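Local coordinates for hypothetical protein, similar to alpha-acetolactate decarboxylase (PDB 1XV2) that probably decarboxylates alpha-acetolactate to acetoin, as in the alpha-acetolactate decarboxylases it resembles, and carries a bound zinc ion, at residues 6-14 against 203-213; 118-128 against 179-188. One frame throughout, in Å; residues are numbered along the deposited sequence.

Interaction 1 (6-14 against 203-213); sequences NVLYQHGTL and QNFETFQQHFP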
loop_
_atom_site.group_PDB
_atom_site.type_symbol
_atom_site.label_atom_id
_atom_site.label_comp_id
_atom_site.label_asym_id
_atom_site.label_seq_id
_atom_site.Cartn_x
_atom_site.Cartn_y
_atom_site.Cartn_z
ATOM N N ASN A 6 10.328 -3.303 -12.512
ATOM C CA ASN A 6 9.896 -4.263 -11.451
ATOM C C ASN A 6 8.726 -3.695 -10.662
ATOM O O ASN A 6 8.901 -3.207 -9.541
ATOM C CB ASN A 6 11.055 -4.553 -10.499
ATOM C CG ASN A 6 12.177 -5.317 -11.164
ATOM O OD1 ASN A 6 13.253 -5.486 -10.590
ATOM N ND2 ASN A 6 11.931 -5.792 -12.378
ATOM N N VAL A 7 7.534 -3.767 -11.245
ATOM C CA VAL A 7 6.338 -3.239 -10.600
ATOM C C VAL A 7 5.259 -4.283 -10.381
ATOM O O VAL A 7 4.933 -5.055 -11.280
ATOM C CB VAL A 7 5.715 -2.091 -11.432
ATOM C CG1 VAL A 7 4.457 -1.571 -10.751
ATOM C CG2 VAL A 7 6.722 -0.972 -11.607
ATOM N N LEU A 8 4.711 -4.304 -9.173
ATOM C CA LEU A 8 3.634 -5.223 -8.839
ATOM C C LEU A 8 2.357 -4.397 -8.876
ATOM O O LEU A 8 2.244 -3.396 -8.175
ATOM C CB LEU A 8 3.829 -5.810 -7.440
ATOM C CG LEU A 8 2.639 -6.593 -6.878
ATOM C CD1 LEU A 8 2.201 -7.650 -7.872
ATOM C CD2 LEU A 8 3.026 -7.234 -5.557
ATOM N N TYR A 9 1.403 -4.814 -9.697
ATOM C CA TYR A 9 0.140 -4.097 -9.823
ATOM C C TYR A 9 -0.977 -4.785 -9.056
ATOM O O TYR A 9 -1.175 -5.994 -9.173
ATOM C CB TYR A 9 -0.266 -3.997 -11.294
ATOM C CG TYR A 9 -1.554 -3.235 -11.527
ATOM C CD1 TYR A 9 -1.556 -1.841 -11.616
ATOM C CD2 TYR A 9 -2.768 -3.909 -11.679
ATOM C CE1 TYR A 9 -2.737 -1.135 -11.858
ATOM C CE2 TYR A 9 -3.954 -3.215 -11.919
ATOM C CZ TYR A 9 -3.929 -1.830 -12.011
ATOM O OH TYR A 9 -5.092 -1.141 -12.274
ATOM N N GLN A 10 -1.718 -4.013 -8.273
ATOM C CA GLN A 10 -2.821 -4.580 -7.522
ATOM C C GLN A 10 -4.080 -3.736 -7.678
ATOM O O GLN A 10 -4.047 -2.510 -7.548
ATOM C CB GLN A 10 -2.452 -4.720 -6.038
ATOM C CG GLN A 10 -3.515 -5.428 -5.205
ATOM C CD GLN A 10 -3.005 -5.901 -3.847
ATOM O OE1 GLN A 10 -2.393 -6.964 -3.734
ATOM N NE2 GLN A 10 -3.254 -5.107 -2.813
ATOM N N HIS A 11 -5.184 -4.401 -7.990
ATOM C CA HIS A 11 -6.463 -3.724 -8.138
ATOM C C HIS A 11 -7.288 -4.121 -6.927
ATOM O O HIS A 11 -7.595 -5.300 -6.736
ATOM C CB HIS A 11 -7.182 -4.164 -9.415
ATOM C CG HIS A 11 -8.566 -3.607 -9.538
ATOM N ND1 HIS A 11 -8.815 -2.294 -9.881
ATOM C CD2 HIS A 11 -9.775 -4.167 -9.294
ATOM C CE1 HIS A 11 -10.116 -2.071 -9.840
ATOM N NE2 HIS A 11 -10.721 -3.190 -9.485
ATOM N N GLY A 12 -7.645 -3.138 -6.108
ATOM C CA GLY A 12 -8.409 -3.434 -4.911
ATOM C C GLY A 12 -7.460 -4.030 -3.894
ATOM O O GLY A 12 -6.258 -4.138 -4.158
ATOM N N THR A 13 -7.981 -4.422 -2.735
ATOM C CA THR A 13 -7.142 -4.994 -1.686
ATOM C C THR A 13 -7.779 -6.229 -1.056
ATOM O O THR A 13 -8.977 -6.463 -1.195
ATOM C CB THR A 13 -6.867 -3.962 -0.575
ATOM O OG1 THR A 13 -8.105 -3.583 0.036
ATOM C CG2 THR A 13 -6.209 -2.719 -1.149
ATOM N N LEU A 14 -6.971 -7.020 -0.360
ATOM C CA LEU A 14 -7.473 -8.225 0.285
ATOM C C LEU A 14 -8.372 -7.891 1.470
ATOM O O LEU A 14 -9.403 -8.524 1.672
ATOM C CB LEU A 14 -6.308 -9.097 0.754
ATOM C CG LEU A 14 -6.694 -10.389 1.478
ATOM C CD1 LEU A 14 -7.583 -11.233 0.583
ATOM C CD2 LEU A 14 -5.438 -11.146 1.868
ATOM N N GLN A 203 11.016 -12.807 -8.500
ATOM C CA GLN A 203 11.161 -11.446 -8.996
ATOM C C GLN A 203 10.917 -10.506 -7.822
ATOM O O GLN A 203 9.868 -10.568 -7.179
ATOM C CB GLN A 203 10.156 -11.154 -10.109
ATOM C CG GLN A 203 10.298 -9.747 -10.679
ATOM C CD GLN A 203 9.264 -9.423 -11.740
ATOM O OE1 GLN A 203 9.331 -8.374 -12.381
ATOM N NE2 GLN A 203 8.300 -10.318 -11.929
ATOM N N ASN A 204 11.891 -9.648 -7.535
ATOM C CA ASN A 204 11.775 -8.700 -6.435
ATOM C C ASN A 204 11.254 -7.367 -6.971
ATOM O O ASN A 204 11.740 -6.869 -7.983
ATOM C CB ASN A 204 13.140 -8.515 -5.768
ATOM C CG ASN A 204 13.770 -9.840 -5.364
ATOM O OD1 ASN A 204 13.269 -10.541 -4.482
ATOM N ND2 ASN A 204 14.868 -10.193 -6.020
ATOM N N PHE A 205 10.268 -6.795 -6.286
ATOM C CA PHE A 205 9.661 -5.538 -6.719
ATOM C C PHE A 205 10.194 -4.292 -6.023
ATOM O O PHE A 205 10.404 -4.275 -4.811
ATOM C CB PHE A 205 8.137 -5.607 -6.549
ATOM C CG PHE A 205 7.473 -6.623 -7.442
ATOM C CD1 PHE A 205 7.534 -6.494 -8.828
ATOM C CD2 PHE A 205 6.815 -7.721 -6.899
ATOM C CE1 PHE A 205 6.949 -7.453 -9.663
ATOM C CE2 PHE A 205 6.224 -8.685 -7.725
ATOM C CZ PHE A 205 6.293 -8.550 -9.108
ATOM N N GLU A 206 10.400 -3.247 -6.815
ATOM C CA GLU A 206 10.893 -1.971 -6.319
ATOM C C GLU A 206 9.700 -1.030 -6.163
ATOM O O GLU A 206 9.720 -0.107 -5.349
ATOM C CB GLU A 206 11.894 -1.381 -7.319
ATOM C CG GLU A 206 12.626 -0.139 -6.836
ATOM C CD GLU A 206 13.548 0.437 -7.898
ATOM O OE1 GLU A 206 14.205 -0.353 -8.608
ATOM O OE2 GLU A 206 13.626 1.678 -8.019
ATOM N N THR A 207 8.657 -1.281 -6.949
ATOM C CA THR A 207 7.453 -0.460 -6.912
ATOM C C THR A 207 6.171 -1.282 -6.815
ATOM O O THR A 207 6.008 -2.289 -7.501
ATOM C CB THR A 207 7.346 0.429 -8.162
ATOM O OG1 THR A 207 8.498 1.273 -8.243
ATOM C CG2 THR A 207 6.088 1.296 -8.095
ATOM N N PHE A 208 5.271 -0.823 -5.952
ATOM C CA PHE A 208 3.976 -1.450 -5.724
ATOM C C PHE A 208 2.933 -0.439 -6.187
ATOM O O PHE A 208 2.821 0.645 -5.616
ATOM C CB PHE A 208 3.799 -1.738 -4.232
ATOM C CG PHE A 208 2.442 -2.266 -3.862
ATOM C CD1 PHE A 208 2.025 -3.518 -4.292
ATOM C CD2 PHE A 208 1.589 -1.513 -3.062
ATOM C CE1 PHE A 208 0.772 -4.015 -3.927
ATOM C CE2 PHE A 208 0.337 -2.002 -2.694
ATOM C CZ PHE A 208 -0.071 -3.253 -3.126
ATOM N N GLN A 209 2.181 -0.787 -7.223
ATOM C CA GLN A 209 1.159 0.113 -7.757
ATOM C C GLN A 209 -0.248 -0.331 -7.364
ATOM O O GLN A 209 -0.768 -1.319 -7.887
ATOM C CB GLN A 209 1.281 0.181 -9.281
ATOM C CG GLN A 209 0.374 1.199 -9.946
ATOM C CD GLN A 209 0.624 1.296 -11.437
ATOM O OE1 GLN A 209 1.767 1.390 -11.871
ATOM N NE2 GLN A 209 -0.444 1.284 -12.228
ATOM N N GLN A 210 -0.858 0.405 -6.439
ATOM C CA GLN A 210 -2.201 0.090 -5.949
ATOM C C GLN A 210 -3.273 0.914 -6.655
ATOM O O GLN A 210 -3.245 2.142 -6.619
ATOM C CB GLN A 210 -2.282 0.341 -4.439
ATOM C CG GLN A 210 -3.664 0.104 -3.839
ATOM C CD GLN A 210 -4.076 -1.355 -3.870
ATOM O OE1 GLN A 210 -3.518 -2.185 -3.149
ATOM N NE2 GLN A 210 -5.052 -1.679 -4.711
ATOM N N HIS A 211 -4.226 0.229 -7.281
ATOM C CA HIS A 211 -5.304 0.897 -8.001
ATOM C C HIS A 211 -6.626 0.721 -7.266
ATOM O O HIS A 211 -6.924 -0.358 -6.754
ATOM C CB HIS A 211 -5.402 0.339 -9.423
ATOM C CG HIS A 211 -6.458 0.987 -10.260
ATOM N ND1 HIS A 211 -7.629 0.349 -10.608
ATOM C CD2 HIS A 211 -6.519 2.218 -10.823
ATOM C CE1 HIS A 211 -8.367 1.157 -11.348
ATOM N NE2 HIS A 211 -7.716 2.299 -11.493
ATOM N N PHE A 212 -7.412 1.795 -7.219
ATOM C CA PHE A 212 -8.697 1.807 -6.531
ATOM C C PHE A 212 -9.850 2.058 -7.507
ATOM O O PHE A 212 -9.715 2.842 -8.444
ATOM C CB PHE A 212 -8.711 2.916 -5.471
ATOM C CG PHE A 212 -7.676 2.751 -4.388
ATOM C CD1 PHE A 212 -8.029 2.228 -3.146
ATOM C CD2 PHE A 212 -6.354 3.132 -4.605
ATOM C CE1 PHE A 212 -7.081 2.087 -2.132
ATOM C CE2 PHE A 212 -5.395 2.997 -3.596
ATOM C CZ PHE A 212 -5.760 2.473 -2.358
ATOM N N PRO A 213 -11.001 1.400 -7.289
ATOM C CA PRO A 213 -12.170 1.574 -8.161
ATOM C C PRO A 213 -12.934 2.858 -7.824
ATOM O O PRO A 213 -14.020 2.816 -7.247
ATOM C CB PRO A 213 -12.987 0.320 -7.880
ATOM C CG PRO A 213 -12.714 0.075 -6.418
ATOM C CD PRO A 213 -11.217 0.303 -6.329
#
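Strand 7-11 and strand 207-211 run parallel, their axes 4.7 Å apart at 17°, and pair in register from Val7 with Thr207 to His11 with His211. At the start Asn6 O takes two donors, Glu206 N and Thr207 N; at the far end Gly12 N meets His211 O at 2.9 Å, almost straight. The Phe205 ring lies across Leu8, whose CB sits 3.6 Å from the ring centroid, over the face, a CH-pi contact. Gln209 brings NE2 to the edge of the Tyr9 ring, 3.4 Å from Tyr9 CE1, with amide and ring nearly perpendicular. On that same face of the sheet His11 ND1 and His211 ND1 share a hydrogen bond of 3.0 Å, each nitrogen near the plane of the other ring. His11 NE2 bonds Thr25 OG1, and His211 NE2 bonds Glu206 OE2 of the second subunit. Gln210, bent at its second torsion (chi2 67°), folds back so that OE1 accepts from Gln10 NE2 on a lone pair (3.0 Å), while NE2 reaches Gly12 O (2.8 Å) from above the carbonyl plane and also His211 O. Gln10 NE2 has a further partner in Val170 O. Strand 207-211 pairs antiparallel with a strand of the second subunit, continuing the sheet. One ND1 of the histidine pair must accept, so at least one of the two rings is probably neutral.

Interaction 2 (118-128 against 179-188); sequences YGTFKHMHVRM and FADDERAYGG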
loop_
_atom_site.group_PDB
_atom_site.type_symbol
_atom_site.label_atom_id
_atom_site.label_comp_id
_atom_site.label_asym_id
_atom_site.label_seq_id
_atom_site.Cartn_x
_atom_site.Cartn_y
_atom_site.Cartn_z
ATOM N N TYR A 118 7.269 -24.206 -11.289
ATOM C CA TYR A 118 6.768 -25.100 -12.329
ATOM C C TYR A 118 7.463 -26.456 -12.365
ATOM O O TYR A 118 8.685 -26.538 -12.263
ATOM C CB TYR A 118 6.906 -24.448 -13.707
ATOM C CG TYR A 118 6.468 -25.375 -14.813
ATOM C CD1 TYR A 118 5.113 -25.615 -15.049
ATOM C CD2 TYR A 118 7.406 -26.099 -15.552
ATOM C CE1 TYR A 118 4.700 -26.558 -15.984
ATOM C CE2 TYR A 118 7.005 -27.048 -16.489
ATOM C CZ TYR A 118 5.651 -27.275 -16.698
ATOM O OH TYR A 118 5.249 -28.242 -17.595
ATOM N N GLY A 119 6.674 -27.510 -12.539
ATOM C CA GLY A 119 7.220 -28.854 -12.596
ATOM C C GLY A 119 6.214 -29.878 -12.107
ATOM O O GLY A 119 5.008 -29.711 -12.301
ATOM N N THR A 120 6.706 -30.937 -11.472
ATOM C CA THR A 120 5.834 -31.981 -10.950
ATOM C C THR A 120 5.646 -31.832 -9.439
ATOM O O THR A 120 6.577 -31.491 -8.713
ATOM C CB THR A 120 6.405 -33.380 -11.248
ATOM O OG1 THR A 120 7.735 -33.474 -10.725
ATOM C CG2 THR A 120 6.433 -33.635 -12.750
ATOM N N PHE A 121 4.431 -32.087 -8.973
ATOM C CA PHE A 121 4.122 -31.978 -7.554
ATOM C C PHE A 121 3.619 -33.302 -7.027
ATOM O O PHE A 121 2.662 -33.864 -7.561
ATOM C CB PHE A 121 3.058 -30.906 -7.333
ATOM C CG PHE A 121 3.516 -29.528 -7.693
ATOM C CD1 PHE A 121 4.151 -28.722 -6.751
ATOM C CD2 PHE A 121 3.349 -29.045 -8.988
ATOM C CE1 PHE A 121 4.614 -27.451 -7.094
ATOM C CE2 PHE A 121 3.810 -27.775 -9.339
ATOM C CZ PHE A 121 4.444 -26.978 -8.390
ATOM N N LYS A 122 4.270 -33.801 -5.980
ATOM C CA LYS A 122 3.876 -35.066 -5.376
ATOM C C LYS A 122 2.484 -34.914 -4.792
ATOM O O LYS A 122 1.667 -35.829 -4.857
ATOM C CB LYS A 122 4.849 -35.457 -4.262
ATOM C CG LYS A 122 6.297 -35.481 -4.692
ATOM C CD LYS A 122 7.191 -36.060 -3.606
ATOM C CE LYS A 122 6.885 -37.532 -3.378
ATOM N NZ LYS A 122 7.847 -38.164 -2.428
ATOM N N HIS A 123 2.221 -33.743 -4.222
ATOM C CA HIS A 123 0.930 -33.462 -3.615
ATOM C C HIS A 123 0.505 -32.019 -3.889
ATOM O O HIS A 123 1.325 -31.108 -3.866
ATOM C CB HIS A 123 1.016 -33.709 -2.105
ATOM C CG HIS A 123 -0.243 -33.387 -1.360
ATOM N ND1 HIS A 123 -1.455 -33.977 -1.650
ATOM C CD2 HIS A 123 -0.473 -32.547 -0.322
ATOM C CE1 HIS A 123 -2.376 -33.516 -0.822
ATOM N NE2 HIS A 123 -1.806 -32.648 -0.006
HETATM N N MSE A 124 -0.778 -31.821 -4.165
HETATM C CA MSE A 124 -1.313 -30.489 -4.422
HETATM C C MSE A 124 -2.676 -30.414 -3.750
HETATM O O MSE A 124 -3.506 -31.305 -3.914
HETATM C CB MSE A 124 -1.435 -30.236 -5.935
HETATM C CG MSE A 124 -1.971 -28.856 -6.322
HETATM SE SE MSE A 124 -1.007 -27.344 -5.588
HETATM C CE MSE A 124 0.661 -27.529 -6.547
ATOM N N HIS A 125 -2.889 -29.353 -2.980
ATOM C CA HIS A 125 -4.138 -29.151 -2.255
ATOM C C HIS A 125 -4.618 -27.716 -2.470
ATOM O O HIS A 125 -3.951 -26.770 -2.060
ATOM C CB HIS A 125 -3.899 -29.418 -0.762
ATOM C CG HIS A 125 -5.113 -29.244 0.097
ATOM N ND1 HIS A 125 -5.098 -29.477 1.455
ATOM C CD2 HIS A 125 -6.375 -28.854 -0.203
ATOM C CE1 HIS A 125 -6.298 -29.237 1.955
ATOM N NE2 HIS A 125 -7.090 -28.858 0.970
ATOM N N VAL A 126 -5.772 -27.558 -3.112
ATOM C CA VAL A 126 -6.317 -26.228 -3.377
ATOM C C VAL A 126 -7.779 -26.108 -2.979
ATOM O O VAL A 126 -8.449 -27.103 -2.691
ATOM C CB VAL A 126 -6.253 -25.868 -4.886
ATOM C CG1 VAL A 126 -4.836 -26.002 -5.410
ATOM C CG2 VAL A 126 -7.203 -26.761 -5.675
ATOM N N ARG A 127 -8.266 -24.873 -2.971
ATOM C CA ARG A 127 -9.663 -24.605 -2.687
ATOM C C ARG A 127 -10.163 -23.755 -3.843
ATOM O O ARG A 127 -9.373 -23.110 -4.538
ATOM C CB ARG A 127 -9.845 -23.863 -1.350
ATOM C CG ARG A 127 -9.248 -22.460 -1.265
ATOM C CD ARG A 127 -10.163 -21.373 -1.842
ATOM N NE ARG A 127 -9.532 -20.051 -1.786
ATOM C CZ ARG A 127 -9.362 -19.339 -0.677
ATOM N NH1 ARG A 127 -9.784 -19.804 0.493
ATOM N NH2 ARG A 127 -8.742 -18.165 -0.731
HETATM N N MSE A 128 -11.468 -23.792 -4.076
HETATM C CA MSE A 128 -12.078 -22.992 -5.128
HETATM C C MSE A 128 -13.136 -22.167 -4.414
HETATM O O MSE A 128 -14.207 -22.674 -4.069
HETATM C CB MSE A 128 -12.719 -23.887 -6.193
HETATM C CG MSE A 128 -11.749 -24.834 -6.892
HETATM SE SE MSE A 128 -11.554 -26.534 -5.981
HETATM C CE MSE A 128 -13.038 -27.487 -6.785
ATOM N N PHE A 179 -2.663 -22.261 -8.300
ATOM C CA PHE A 179 -2.101 -23.313 -9.136
ATOM C C PHE A 179 -2.963 -23.595 -10.363
ATOM O O PHE A 179 -4.181 -23.420 -10.337
ATOM C CB PHE A 179 -1.965 -24.600 -8.313
ATOM C CG PHE A 179 -1.464 -25.781 -9.100
ATOM C CD1 PHE A 179 -0.109 -25.918 -9.389
ATOM C CD2 PHE A 179 -2.348 -26.758 -9.550
ATOM C CE1 PHE A 179 0.362 -27.017 -10.116
ATOM C CE2 PHE A 179 -1.891 -27.859 -10.277
ATOM C CZ PHE A 179 -0.530 -27.987 -10.560
ATOM N N ALA A 180 -2.310 -24.031 -11.435
ATOM C CA ALA A 180 -2.979 -24.402 -12.677
ATOM C C ALA A 180 -2.159 -25.538 -13.276
ATOM O O ALA A 180 -0.962 -25.384 -13.527
ATOM C CB ALA A 180 -3.037 -23.217 -13.650
ATOM N N ASP A 181 -2.801 -26.682 -13.492
ATOM C CA ASP A 181 -2.107 -27.833 -14.049
ATOM C C ASP A 181 -1.946 -27.693 -15.560
ATOM O O ASP A 181 -2.724 -26.998 -16.217
ATOM C CB ASP A 181 -2.850 -29.130 -13.688
ATOM C CG ASP A 181 -4.078 -29.381 -14.555
ATOM O OD1 ASP A 181 -4.745 -28.406 -14.974
ATOM O OD2 ASP A 181 -4.384 -30.572 -14.798
ATOM N N ASP A 182 -0.916 -28.343 -16.095
ATOM C CA ASP A 182 -0.621 -28.308 -17.523
ATOM C C ASP A 182 -1.834 -28.641 -18.378
ATOM O O ASP A 182 -2.030 -28.045 -19.436
ATOM C CB ASP A 182 0.523 -29.273 -17.842
ATOM C CG ASP A 182 1.886 -28.687 -17.514
ATOM O OD1 ASP A 182 1.985 -27.896 -16.550
ATOM O OD2 ASP A 182 2.865 -29.023 -18.215
ATOM N N GLU A 183 -2.645 -29.589 -17.919
ATOM C CA GLU A 183 -3.840 -29.985 -18.655
ATOM C C GLU A 183 -4.919 -28.905 -18.667
ATOM O O GLU A 183 -5.936 -29.057 -19.339
ATOM C CB GLU A 183 -4.439 -31.263 -18.065
ATOM C CG GLU A 183 -3.624 -32.514 -18.295
ATOM C CD GLU A 183 -4.347 -33.754 -17.818
ATOM O OE1 GLU A 183 -3.782 -34.862 -17.940
ATOM O OE2 GLU A 183 -5.488 -33.620 -17.322
ATOM N N ARG A 184 -4.696 -27.821 -17.928
ATOM C CA ARG A 184 -5.667 -26.728 -17.845
ATOM C C ARG A 184 -7.029 -27.330 -17.506
ATOM O O ARG A 184 -8.024 -27.036 -18.170
ATOM C CB ARG A 184 -5.785 -25.990 -19.184
ATOM C CG ARG A 184 -4.496 -25.811 -19.976
ATOM C CD ARG A 184 -3.671 -24.613 -19.545
ATOM N NE ARG A 184 -2.964 -24.837 -18.291
ATOM C CZ ARG A 184 -1.917 -24.122 -17.891
ATOM N NH1 ARG A 184 -1.452 -23.136 -18.649
ATOM N NH2 ARG A 184 -1.330 -24.394 -16.734
ATOM N N ALA A 185 -7.078 -28.178 -16.483
ATOM C CA ALA A 185 -8.332 -28.816 -16.100
ATOM C C ALA A 185 -8.534 -28.855 -14.588
ATOM O O ALA A 185 -9.596 -29.256 -14.101
ATOM C CB ALA A 185 -8.380 -30.236 -16.667
ATOM N N TYR A 186 -7.516 -28.426 -13.852
ATOM C CA TYR A 186 -7.557 -28.427 -12.395
ATOM C C TYR A 186 -6.737 -27.264 -11.856
ATOM O O TYR A 186 -5.674 -26.954 -12.387
ATOM C CB TYR A 186 -6.978 -29.746 -11.866
ATOM C CG TYR A 186 -6.602 -29.726 -10.400
ATOM C CD1 TYR A 186 -7.551 -29.983 -9.410
ATOM C CD2 TYR A 186 -5.299 -29.430 -10.001
ATOM C CE1 TYR A 186 -7.210 -29.949 -8.055
ATOM C CE2 TYR A 186 -4.947 -29.391 -8.648
ATOM C CZ TYR A 186 -5.908 -29.653 -7.685
ATOM O OH TYR A 186 -5.564 -29.635 -6.353
ATOM N N GLY A 187 -7.223 -26.629 -10.797
ATOM C CA GLY A 187 -6.487 -25.520 -10.221
ATOM C C GLY A 187 -7.233 -24.826 -9.103
ATOM O O GLY A 187 -8.345 -25.217 -8.753
ATOM N N GLY A 188 -6.614 -23.791 -8.541
ATOM C CA GLY A 188 -7.242 -23.049 -7.465
ATOM C C GLY A 188 -6.250 -22.327 -6.571
ATOM O O GLY A 188 -5.092 -22.124 -6.936
#
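Strand 120-127, which pairs with 187-195 further along, faces the beta hairpin formed by the ends of strands 174-181 and 187-195 across the inside of the curled antiparallel sheet, Val126 and Gly188 being closest at 5.3 Å between CA atoms. Apolar side chains fill the contact, with Phe179 at the centre. Its ring turns an edge toward the face of Phe121 in an offset edge-to-face pair, centroids 5.5 Å apart and planes at 85°. Selenomethionine Met124 lies over one face of Phe179: the chain bends at its second and third torsions (chi2 55°, chi3 68°), which curls the terminal methyl CE back to within 3.4 Å of Phe179 CD1 and sets SE 4.3 Å from the ring centroid, a Met-aromatic contact. The same CE also lies over a face of Phe121, filling the corner between the two nearly perpendicular rings. Tyr186 takes Met124 CG at its edge. Val126 and Tyr186 approach each other from opposite directions, Val126 CG2 ending 3.4 Å from Tyr186 OH, a hydroxyl whose hydrogen bond goes to Glu149 O. Within the hairpin, Asp181 OD1 accepts from Ala185 N and Tyr186 N, and Arg184 NE and NH2 both donate to Asp181 O in the type I turn 181-184. On strand 120-127 the Arg127 side chain comes to about 4 Å from the bound zinc and touches its ligand His189. At the less buried end, beside Arg155, Tyr118 OH donates to the syn lone pair of Asp182 OD2 at 2.6 Å, ring and carboxylate nearly coplanar.

Overall arrangement
The two contacts lie on opposite sides of the chain's centre, 25 Å apart between centres, and interaction 2 is nested along the chain within the loop closed by interaction 1. Interaction 1 is partly buried and chiefly polar, a strand pairing at the margin of the seven-strand mixed sheet that the second subunit extends. Interaction 2 is more deeply buried, touches no other chain and relies on aromatic and apolar packing, with one tyrosine-aspartate hydrogen bond at its partly exposed end. Both reach the eight-strand antiparallel sheet, since strand 198-204, which ends in 203-213, follows strand 187-195. That latter strand also carries His189, which binds zinc with His176 and His178.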